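Side-chain contacts in proton-dependent oligopeptide transporter family protein (Xanthomonas campestris, PDB 6EI3), which probably couples the inward movement of protons to the uptake of small peptides across the bacterial membrane, as other transporters of the POT family do: residues 449-454 with 477-482; 298-303 with 445-450. All coordinates share one frame; numbering follows the deposited sequence.

Interaction 1. Residues 449-454 with 477-482; sequences LLSNVA and FFFAAF. With 78M ((2S)-2,3-dihydroxypropyl(7Z)-pentadec-7-enoate), chain P.
Ser451 meets the rings of Phe479 and Phe478. Its OG lies 3.2 Å from Phe479 CZ, at the ring edge and near the ring plane, so the oxygen faces the slightly positive C-H rim and not the pi cloud. CB follows at 3.6 Å from Phe479 CZ. Phe478 adds a looser contact, its CE2 coming obliquely to 4.4 Å from Ser451 CB.

Behind this first layer, Phe478 CD2 sits over the centre of one face of the Phe479 ring, about 4.0 Å above it. The hydroxyl of Ser451 is held by its own helix: with OG between the backbone N and the carbonyl carbon (chi1 76°), it hydrogen-bonds to the carbonyl O of Val448. A small residue suits the place, because the Phe479 side chain spans most of the 9.2 Å between Ser451 CA and Phe479 CA.

On another side of its helix, the acyl chain of the monoacylglycerol 78M lies over one face of the Phe477 ring, its C12 3.9 Å from Phe477 CG. The contact joins helix 430-456 to helix 471-495; Leu305 of helix 281-306 also packs on Phe479, while helix 363-389 covers Phe477 and Ala480.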
ATOM      1  N   LEU A 449      -0.462  -7.480 -11.040  1.00 27.33           N
ATOM      2  CA  LEU A 449      -0.588  -8.927 -11.241  1.00 27.98           C
ATOM      3  C   LEU A 449      -1.415  -9.241 -12.480  1.00 33.43           C
ATOM      4  O   LEU A 449      -1.015 -10.099 -13.274  1.00 33.68           O
ATOM      5  CB  LEU A 449      -1.221  -9.605 -10.027  1.00 27.55           C
ATOM      6  CG  LEU A 449      -0.442  -9.617  -8.700  1.00 29.40           C
ATOM      7  CD1 LEU A 449      -1.116 -10.583  -7.716  1.00 28.44           C
ATOM      8  CD2 LEU A 449       1.027 -10.053  -8.913  1.00 26.45           C
ATOM      9  N   LEU A 450      -2.528  -8.500 -12.685  1.00 30.94           N
ATOM     10  CA  LEU A 450      -3.405  -8.681 -13.851  1.00 32.86           C
ATOM     11  C   LEU A 450      -2.712  -8.341 -15.156  1.00 38.26           C
ATOM     12  O   LEU A 450      -2.916  -9.039 -16.147  1.00 36.86           O
ATOM     13  CB  LEU A 450      -4.721  -7.905 -13.706  1.00 33.20           C
ATOM     14  CG  LEU A 450      -5.801  -8.580 -12.845  1.00 37.97           C
ATOM     15  CD1 LEU A 450      -7.060  -7.706 -12.758  1.00 37.88           C
ATOM     16  CD2 LEU A 450      -6.166  -9.980 -13.375  1.00 39.62           C
ATOM     17  N   SER A 451      -1.863  -7.287 -15.150  1.00 38.05           N
ATOM     18  CA  SER A 451      -1.088  -6.890 -16.335  1.00 39.67           C
ATOM     19  C   SER A 451      -0.065  -7.968 -16.748  1.00 47.31           C
ATOM     20  O   SER A 451       0.155  -8.129 -17.947  1.00 48.16           O
ATOM     21  CB  SER A 451      -0.404  -5.544 -16.138  1.00 40.64           C
ATOM     22  OG  SER A 451       0.736  -5.667 -15.299  1.00 45.49           O
ATOM     23  N   ASN A 452       0.525  -8.691 -15.762  0.50 44.00           N
ATOM     24  CA  ASN A 452       1.489  -9.787 -15.948  0.50 44.58           C
ATOM     25  C   ASN A 452       0.865 -10.948 -16.697  0.50 51.84           C
ATOM     26  O   ASN A 452       1.545 -11.605 -17.483  0.50 53.59           O
ATOM     27  CB  ASN A 452       1.978 -10.320 -14.587  0.50 40.74           C
ATOM     28  CG  ASN A 452       3.290  -9.771 -14.085  0.50 44.21           C
ATOM     29  OD1 ASN A 452       4.046  -9.112 -14.814  0.50 37.86           O
ATOM     30  ND2 ASN A 452       3.583 -10.054 -12.813  0.50 23.14           N
ATOM     31  N   VAL A 453      -0.410 -11.237 -16.399  1.00 48.99           N
ATOM     32  CA  VAL A 453      -1.181 -12.337 -16.983  1.00 50.43           C
ATOM     33  C   VAL A 453      -1.546 -11.952 -18.421  1.00 54.52           C
ATOM     34  O   VAL A 453      -1.329 -12.750 -19.335  1.00 54.77           O
ATOM     35  CB  VAL A 453      -2.434 -12.681 -16.126  1.00 54.60           C
ATOM     36  CG1 VAL A 453      -3.372 -13.634 -16.866  1.00 55.94           C
ATOM     37  CG2 VAL A 453      -2.028 -13.268 -14.776  1.00 53.51           C
ATOM     38  N   ALA A 454      -2.054 -10.715 -18.611  1.00 50.19           N
ATOM     39  CA  ALA A 454      -2.459 -10.172 -19.905  1.00 51.38           C
ATOM     40  C   ALA A 454      -1.344 -10.234 -20.955  1.00 57.53           C
ATOM     41  O   ALA A 454      -1.615 -10.674 -22.063  1.00 55.60           O
ATOM     42  CB  ALA A 454      -2.976  -8.750 -19.755  1.00 51.45           C
ATOM     43  N   PHE A 477       4.761   2.066 -20.917  1.00 30.10           N
ATOM     44  CA  PHE A 477       3.839   2.992 -21.601  1.00 30.06           C
ATOM     45  C   PHE A 477       2.387   2.694 -21.270  1.00 33.74           C
ATOM     46  O   PHE A 477       1.607   3.623 -21.106  1.00 33.42           O
ATOM     47  CB  PHE A 477       4.095   3.017 -23.113  1.00 31.80           C
ATOM     48  CG  PHE A 477       5.398   3.713 -23.448  1.00 32.26           C
ATOM     49  CD1 PHE A 477       5.700   4.964 -22.910  1.00 32.43           C
ATOM     50  CD2 PHE A 477       6.306   3.135 -24.325  1.00 33.54           C
ATOM     51  CE1 PHE A 477       6.889   5.612 -23.229  1.00 33.11           C
ATOM     52  CE2 PHE A 477       7.509   3.777 -24.627  1.00 36.00           C
ATOM     53  CZ  PHE A 477       7.797   5.008 -24.072  1.00 33.20           C
ATOM     54  N   PHE A 478       2.050   1.411 -21.089  1.00 31.52           N
ATOM     55  CA  PHE A 478       0.715   0.989 -20.660  1.00 32.07           C
ATOM     56  C   PHE A 478       0.392   1.586 -19.270  1.00 33.42           C
ATOM     57  O   PHE A 478      -0.688   2.144 -19.089  1.00 33.35           O
ATOM     58  CB  PHE A 478       0.596  -0.547 -20.620  1.00 34.44           C
ATOM     59  CG  PHE A 478      -0.669  -1.002 -19.924  1.00 37.25           C
ATOM     60  CD1 PHE A 478      -1.895  -0.969 -20.582  1.00 41.81           C
ATOM     61  CD2 PHE A 478      -0.640  -1.428 -18.598  1.00 38.57           C
ATOM     62  CE1 PHE A 478      -3.070  -1.354 -19.923  1.00 43.82           C
ATOM     63  CE2 PHE A 478      -1.812  -1.828 -17.946  1.00 42.08           C
ATOM     64  CZ  PHE A 478      -3.022  -1.766 -18.602  1.00 41.79           C
ATOM     65  N   PHE A 479       1.314   1.443 -18.289  1.00 27.39           N
ATOM     66  CA  PHE A 479       1.063   1.987 -16.957  1.00 25.61           C
ATOM     67  C   PHE A 479       0.943   3.508 -16.949  1.00 29.76           C
ATOM     68  O   PHE A 479       0.078   4.012 -16.234  1.00 29.89           O
ATOM     69  CB  PHE A 479       2.070   1.479 -15.922  1.00 25.62           C
ATOM     70  CG  PHE A 479       1.708   0.061 -15.531  1.00 26.49           C
ATOM     71  CD1 PHE A 479       0.612  -0.193 -14.711  1.00 28.94           C
ATOM     72  CD2 PHE A 479       2.480  -1.017 -15.958  1.00 27.55           C
ATOM     73  CE1 PHE A 479       0.278  -1.502 -14.351  1.00 29.86           C
ATOM     74  CE2 PHE A 479       2.156  -2.324 -15.582  1.00 29.94           C
ATOM     75  CZ  PHE A 479       1.052  -2.559 -14.792  1.00 28.33           C
ATOM     76  N   ALA A 480       1.744   4.230 -17.780  1.00 26.91           N
ATOM     77  CA  ALA A 480       1.652   5.688 -17.949  1.00 27.53           C
ATOM     78  C   ALA A 480       0.252   6.075 -18.438  1.00 32.98           C
ATOM     79  O   ALA A 480      -0.359   6.988 -17.875  1.00 32.70           O
ATOM     80  CB  ALA A 480       2.677   6.166 -18.963  1.00 28.71           C
ATOM     81  N   ALA A 481      -0.259   5.363 -19.467  1.00 31.01           N
ATOM     82  CA  ALA A 481      -1.593   5.596 -20.047  1.00 32.52           C
ATOM     83  C   ALA A 481      -2.694   5.329 -19.007  1.00 35.22           C
ATOM     84  O   ALA A 481      -3.644   6.102 -18.924  1.00 34.47           O
ATOM     85  CB  ALA A 481      -1.803   4.709 -21.270  1.00 33.84           C
ATOM     86  N   PHE A 482      -2.546   4.235 -18.228  1.00 30.49           N
ATOM     87  CA  PHE A 482      -3.459   3.808 -17.166  1.00 29.89           C
ATOM     88  C   PHE A 482      -3.538   4.893 -16.075  1.00 33.03           C
ATOM     89  O   PHE A 482      -4.638   5.217 -15.635  1.00 33.27           O
ATOM     90  CB  PHE A 482      -3.006   2.444 -16.593  1.00 30.35           C
ATOM     91  CG  PHE A 482      -3.830   1.803 -15.492  1.00 31.04           C
ATOM     92  CD1 PHE A 482      -5.223   1.844 -15.522  1.00 33.42           C
ATOM     93  CD2 PHE A 482      -3.212   1.121 -14.446  1.00 32.43           C
ATOM     94  CE1 PHE A 482      -5.982   1.220 -14.523  1.00 34.44           C
ATOM     95  CE2 PHE A 482      -3.971   0.483 -13.453  1.00 34.40           C
ATOM     96  CZ  PHE A 482      -5.350   0.535 -13.500  1.00 32.60           C
TER
HETATM   97  C8  78M P 615       7.432   5.181 -28.622  1.00 82.91           C
HETATM   98  C9  78M P 615       6.280   6.077 -28.294  1.00 83.30           C
HETATM   99  C10 78M P 615       5.197   5.371 -27.480  1.00 82.34           C
HETATM  100  C11 78M P 615       4.169   6.319 -26.882  1.00 82.32           C
HETATM  101  C12 78M P 615       3.118   5.654 -26.008  1.00 81.68           C
HETATM  102  C13 78M P 615       2.384   6.627 -25.098  1.00 82.41           C
HETATM  103  C15 78M P 615       0.626   6.982 -23.310  1.00 81.90           C
HETATM  104  C14 78M P 615       1.267   6.004 -24.276  1.00 82.14           C

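Interaction 2. Residues 298-303 with 445-450; sequences LVTPFF and NLWVLL. With 78M ((2S)-2,3-dihydroxypropyl(7Z)-pentadec-7-enoate), chain O.
Thr300 and Trp447 approach obliquely, the threonine hydroxyl lying at the edge of the indole and not over a face. The oxygen is only 5° out of the ring plane, where the indole N-H points, so the bond is nearly straight: Trp447 NE1 donates to Thr300 OG1 at 3.0 Å, with an N-H...O angle of 166°. Thr300 CB comes up behind the hydroxyl, 3.6 Å from Trp447 NE1, and brings carbon packing to the same edge.

Two torsions set up the meeting. Trp447 CG stands anti to its carbonyl carbon, beside the backbone N (chi1 -52°), which carries the indole across toward helix 281-306. In Thr300, OG1 lies between N and the carbonyl carbon, where it also hydrogen-bonds to Ala297 O one turn earlier. The hydroxyl therefore links its own backbone to the tryptophan and gives the indole N-H a partner in a buried contact.

Pro301 follows directly. Having no N-H to give, it suits the kink here, where the regular helical bonds of Pro301 and Phe302 are broken; Phe302 N turns instead to Val299 O, a shorter link along the chain, at 2.8 Å. Pro301 N faces the indole edge, 4.3 Å from Trp447 CD1, and the ring of Phe482 on helix 471-495 meets Trp447 edge-to-face.

The tail of a 78M lipid runs past the pair. Its C14 lies 3.7 Å from Trp447 CZ2 and approaches the indole obliquely, while its C15 is 3.8 Å from Pro301 CG; Tyr493 OH forms a hydrogen bond to the same lipid. The arrangement is a proline-kinked transmembrane helix hydrogen-bonded through its threonine to a tryptophan of a neighbouring helix, beside a pocket that holds a monoacylglycerol in this major facilitator superfamily transporter.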
ATOM      1  N   LEU A 298     -10.296   5.132  -7.350  1.00 29.00           N
ATOM      2  CA  LEU A 298      -9.712   5.897  -8.450  1.00 28.98           C
ATOM      3  C   LEU A 298      -8.241   6.217  -8.260  1.00 29.56           C
ATOM      4  O   LEU A 298      -7.573   6.598  -9.221  1.00 29.73           O
ATOM      5  CB  LEU A 298     -10.548   7.167  -8.688  1.00 30.41           C
ATOM      6  CG  LEU A 298     -11.931   6.913  -9.271  1.00 36.14           C
ATOM      7  CD1 LEU A 298     -12.790   8.176  -9.234  1.00 37.97           C
ATOM      8  CD2 LEU A 298     -11.837   6.371 -10.696  1.00 39.90           C
ATOM      9  N   VAL A 299      -7.743   6.064  -7.027  1.00 25.02           N
ATOM     10  CA  VAL A 299      -6.344   6.252  -6.632  1.00 24.39           C
ATOM     11  C   VAL A 299      -5.550   4.935  -6.787  1.00 27.51           C
ATOM     12  O   VAL A 299      -4.329   4.987  -6.897  1.00 27.18           O
ATOM     13  CB  VAL A 299      -6.230   6.863  -5.193  1.00 27.85           C
ATOM     14  CG1 VAL A 299      -4.849   6.634  -4.563  1.00 27.86           C
ATOM     15  CG2 VAL A 299      -6.534   8.356  -5.228  1.00 27.71           C
ATOM     16  N   THR A 300      -6.224   3.767  -6.799  1.00 23.55           N
ATOM     17  CA  THR A 300      -5.533   2.453  -6.917  1.00 23.70           C
ATOM     18  C   THR A 300      -4.484   2.414  -8.072  1.00 27.87           C
ATOM     19  O   THR A 300      -3.416   1.878  -7.818  1.00 26.82           O
ATOM     20  CB  THR A 300      -6.515   1.259  -6.986  1.00 30.36           C
ATOM     21  OG1 THR A 300      -7.348   1.378  -8.147  1.00 31.21           O
ATOM     22  CG2 THR A 300      -7.364   1.127  -5.745  1.00 28.62           C
ATOM     23  N   PRO A 301      -4.685   3.029  -9.284  1.00 26.61           N
ATOM     24  CA  PRO A 301      -3.621   2.988 -10.315  1.00 26.07           C
ATOM     25  C   PRO A 301      -2.354   3.706  -9.876  1.00 30.22           C
ATOM     26  O   PRO A 301      -1.281   3.337 -10.338  1.00 29.72           O
ATOM     27  CB  PRO A 301      -4.274   3.693 -11.500  1.00 28.20           C
ATOM     28  CG  PRO A 301      -5.756   3.416 -11.302  1.00 32.46           C
ATOM     29  CD  PRO A 301      -5.889   3.687  -9.839  1.00 27.87           C
ATOM     30  N   PHE A 302      -2.453   4.699  -8.952  1.00 26.32           N
ATOM     31  CA  PHE A 302      -1.240   5.349  -8.450  1.00 24.72           C
ATOM     32  C   PHE A 302      -0.361   4.287  -7.760  1.00 27.03           C
ATOM     33  O   PHE A 302       0.854   4.284  -7.944  1.00 28.08           O
ATOM     34  CB  PHE A 302      -1.542   6.530  -7.476  1.00 25.18           C
ATOM     35  CG  PHE A 302      -0.282   6.933  -6.738  1.00 25.67           C
ATOM     36  CD1 PHE A 302       0.693   7.708  -7.363  1.00 27.63           C
ATOM     37  CD2 PHE A 302      -0.009   6.429  -5.467  1.00 25.49           C
ATOM     38  CE1 PHE A 302       1.896   8.016  -6.706  1.00 27.58           C
ATOM     39  CE2 PHE A 302       1.190   6.727  -4.823  1.00 27.71           C
ATOM     40  CZ  PHE A 302       2.141   7.509  -5.452  1.00 25.42           C
ATOM     41  N   PHE A 303      -0.968   3.417  -6.945  1.00 23.77           N
ATOM     42  CA  PHE A 303      -0.223   2.377  -6.226  1.00 23.70           C
ATOM     43  C   PHE A 303       0.300   1.291  -7.145  1.00 25.70           C
ATOM     44  O   PHE A 303       1.349   0.728  -6.839  1.00 24.96           O
ATOM     45  CB  PHE A 303      -1.033   1.809  -5.059  1.00 26.17           C
ATOM     46  CG  PHE A 303      -1.117   2.819  -3.945  1.00 27.13           C
ATOM     47  CD1 PHE A 303      -0.004   3.104  -3.155  1.00 29.64           C
ATOM     48  CD2 PHE A 303      -2.305   3.496  -3.687  1.00 28.82           C
ATOM     49  CE1 PHE A 303      -0.068   4.075  -2.146  1.00 30.17           C
ATOM     50  CE2 PHE A 303      -2.374   4.459  -2.664  1.00 31.34           C
ATOM     51  CZ  PHE A 303      -1.249   4.763  -1.922  1.00 28.69           C
ATOM     52  N   ASN A 445      -1.847  -3.170  -6.407  1.00 23.97           N
ATOM     53  CA  ASN A 445      -0.942  -4.293  -6.657  1.00 23.20           C
ATOM     54  C   ASN A 445      -1.616  -5.393  -7.460  1.00 28.41           C
ATOM     55  O   ASN A 445      -0.948  -6.022  -8.274  1.00 28.59           O
ATOM     56  CB  ASN A 445      -0.294  -4.814  -5.358  1.00 22.20           C
ATOM     57  CG  ASN A 445       0.812  -3.905  -4.910  1.00 37.43           C
ATOM     58  OD1 ASN A 445       1.973  -4.077  -5.278  1.00 28.47           O
ATOM     59  ND2 ASN A 445       0.461  -2.845  -4.215  1.00 25.51           N
ATOM     60  N   LEU A 446      -2.953  -5.559  -7.316  1.00 26.39           N
ATOM     61  CA  LEU A 446      -3.713  -6.510  -8.115  1.00 26.79           C
ATOM     62  C   LEU A 446      -3.619  -6.108  -9.590  1.00 32.96           C
ATOM     63  O   LEU A 446      -3.422  -6.999 -10.428  1.00 31.73           O
ATOM     64  CB  LEU A 446      -5.199  -6.609  -7.676  1.00 26.76           C
ATOM     65  CG  LEU A 446      -6.178  -7.327  -8.636  1.00 30.86           C
ATOM     66  CD1 LEU A 446      -5.836  -8.829  -8.812  1.00 29.58           C
ATOM     67  CD2 LEU A 446      -7.655  -7.124  -8.208  1.00 32.31           C
ATOM     68  N   TRP A 447      -3.743  -4.781  -9.910  1.00 28.13           N
ATOM     69  CA  TRP A 447      -3.671  -4.347 -11.312  1.00 28.62           C
ATOM     70  C   TRP A 447      -2.335  -4.736 -11.962  1.00 31.53           C
ATOM     71  O   TRP A 447      -2.308  -4.988 -13.161  1.00 31.30           O
ATOM     72  CB  TRP A 447      -3.959  -2.839 -11.495  1.00 26.90           C
ATOM     73  CG  TRP A 447      -5.234  -2.314 -10.880  1.00 27.63           C
ATOM     74  CD1 TRP A 447      -5.386  -1.126 -10.233  1.00 30.01           C
ATOM     75  CD2 TRP A 447      -6.521  -2.956 -10.853  1.00 28.12           C
ATOM     76  NE1 TRP A 447      -6.688  -0.972  -9.822  1.00 29.92           N
ATOM     77  CE2 TRP A 447      -7.409  -2.079 -10.190  1.00 31.87           C
ATOM     78  CE3 TRP A 447      -7.022  -4.174 -11.352  1.00 30.44           C
ATOM     79  CZ2 TRP A 447      -8.762  -2.383 -10.001  1.00 31.65           C
ATOM     80  CZ3 TRP A 447      -8.359  -4.483 -11.151  1.00 33.32           C
ATOM     81  CH2 TRP A 447      -9.209  -3.604 -10.461  1.00 33.91           C
ATOM     82  N   VAL A 448      -1.232  -4.758 -11.171  1.00 27.81           N
ATOM     83  CA  VAL A 448       0.095  -5.152 -11.665  1.00 26.73           C
ATOM     84  C   VAL A 448       0.053  -6.658 -11.983  1.00 30.90           C
ATOM     85  O   VAL A 448       0.471  -7.069 -13.068  1.00 31.34           O
ATOM     86  CB  VAL A 448       1.234  -4.827 -10.663  1.00 29.72           C
ATOM     87  CG1 VAL A 448       2.593  -5.265 -11.221  1.00 28.62           C
ATOM     88  CG2 VAL A 448       1.252  -3.350 -10.276  1.00 28.60           C
ATOM     89  N   LEU A 449      -0.462  -7.480 -11.040  1.00 27.33           N
ATOM     90  CA  LEU A 449      -0.588  -8.927 -11.241  1.00 27.98           C
ATOM     91  C   LEU A 449      -1.415  -9.241 -12.480  1.00 33.43           C
ATOM     92  O   LEU A 449      -1.015 -10.099 -13.274  1.00 33.68           O
ATOM     93  CB  LEU A 449      -1.221  -9.605 -10.027  1.00 27.55           C
ATOM     94  CG  LEU A 449      -0.442  -9.617  -8.700  1.00 29.40           C
ATOM     95  CD1 LEU A 449      -1.116 -10.583  -7.716  1.00 28.44           C
ATOM     96  CD2 LEU A 449       1.027 -10.053  -8.913  1.00 26.45           C
ATOM     97  N   LEU A 450      -2.528  -8.500 -12.685  1.00 30.94           N
ATOM     98  CA  LEU A 450      -3.405  -8.681 -13.851  1.00 32.86           C
ATOM     99  C   LEU A 450      -2.712  -8.341 -15.156  1.00 38.26           C
ATOM    100  O   LEU A 450      -2.916  -9.039 -16.147  1.00 36.86           O
ATOM    101  CB  LEU A 450      -4.721  -7.905 -13.706  1.00 33.20           C
ATOM    102  CG  LEU A 450      -5.801  -8.580 -12.845  1.00 37.97           C
ATOM    103  CD1 LEU A 450      -7.060  -7.706 -12.758  1.00 37.88           C
ATOM    104  CD2 LEU A 450      -6.166  -9.980 -13.375  1.00 39.62           C
TER
HETATM  105  O21 78M O 614     -20.533   9.508  -5.544  1.00 83.47           O
HETATM  106  C20 78M O 614     -20.820   8.429  -4.668  1.00 84.03           C
HETATM  107  C18 78M O 614     -20.836   7.113  -5.408  1.00 85.43           C
HETATM  108  O19 78M O 614     -21.808   7.149  -6.456  1.00 87.76           O
HETATM  109  C17 78M O 614     -21.112   5.942  -4.498  1.00 86.92           C
HETATM  110  O2  78M O 614     -20.655   4.769  -5.210  1.00 88.32           O
HETATM  111  C1  78M O 614     -20.499   3.633  -4.519  1.00 89.09           C
HETATM  112  O1  78M O 614     -20.867   3.478  -3.382  1.00 89.50           O
HETATM  113  C2  78M O 614     -19.798   2.589  -5.339  1.00 89.28           C
HETATM  114  C3  78M O 614     -18.460   2.163  -4.749  1.00 88.35           C
HETATM  115  C4  78M O 614     -17.382   1.959  -5.805  1.00 88.15           C
HETATM  116  C5  78M O 614     -16.879   0.531  -5.939  1.00 88.50           C
HETATM  117  C6  78M O 614     -15.853   0.107  -4.881  1.00 88.16           C
HETATM  118  C7  78M O 614     -14.461   0.066  -5.424  1.00 87.45           C
HETATM  119  C8  78M O 614     -13.728  -1.012  -5.646  1.00 86.93           C
HETATM  120  C9  78M O 614     -12.332  -1.033  -6.198  1.00 85.51           C
HETATM  121  C10 78M O 614     -12.338  -1.087  -7.728  1.00 86.00           C
HETATM  122  C11 78M O 614     -11.395  -0.105  -8.402  1.00 84.24           C
HETATM  123  C12 78M O 614     -11.892   0.370  -9.762  1.00 83.89           C
HETATM  124  C13 78M O 614     -11.076   1.480 -10.411  1.00 81.29           C
HETATM  125  C15 78M O 614      -9.212   2.078 -11.988  1.00 77.48           C
HETATM  126  C14 78M O 614      -9.810   1.016 -11.108  1.00 78.32           C

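Overall arrangement
The two interactions meet on helix 430-456 and share Leu449 and Leu450, their centres 9 Å apart. Along the chain, helix 281-306 comes first, then helix 430-456, which supplies residues 445-450 to interaction 2 and, overlapping them, 449-454 to interaction 1, and finally helix 471-495. Phe482 bridges them directly, its CZ 3.6 Å from Pro301 CG and 3.7 Å from Trp447 CD1. Helix 281-306, remote in sequence, thus packs with the near neighbours 430-456 and 471-495 in the C-terminal part of the transporter. The character differs: interaction 2 has a hydrogen bond across the helices, whereas interaction 1 rests on packing. Both include residues that touch bound lipid, consistent with their place in a membrane-embedded bundle.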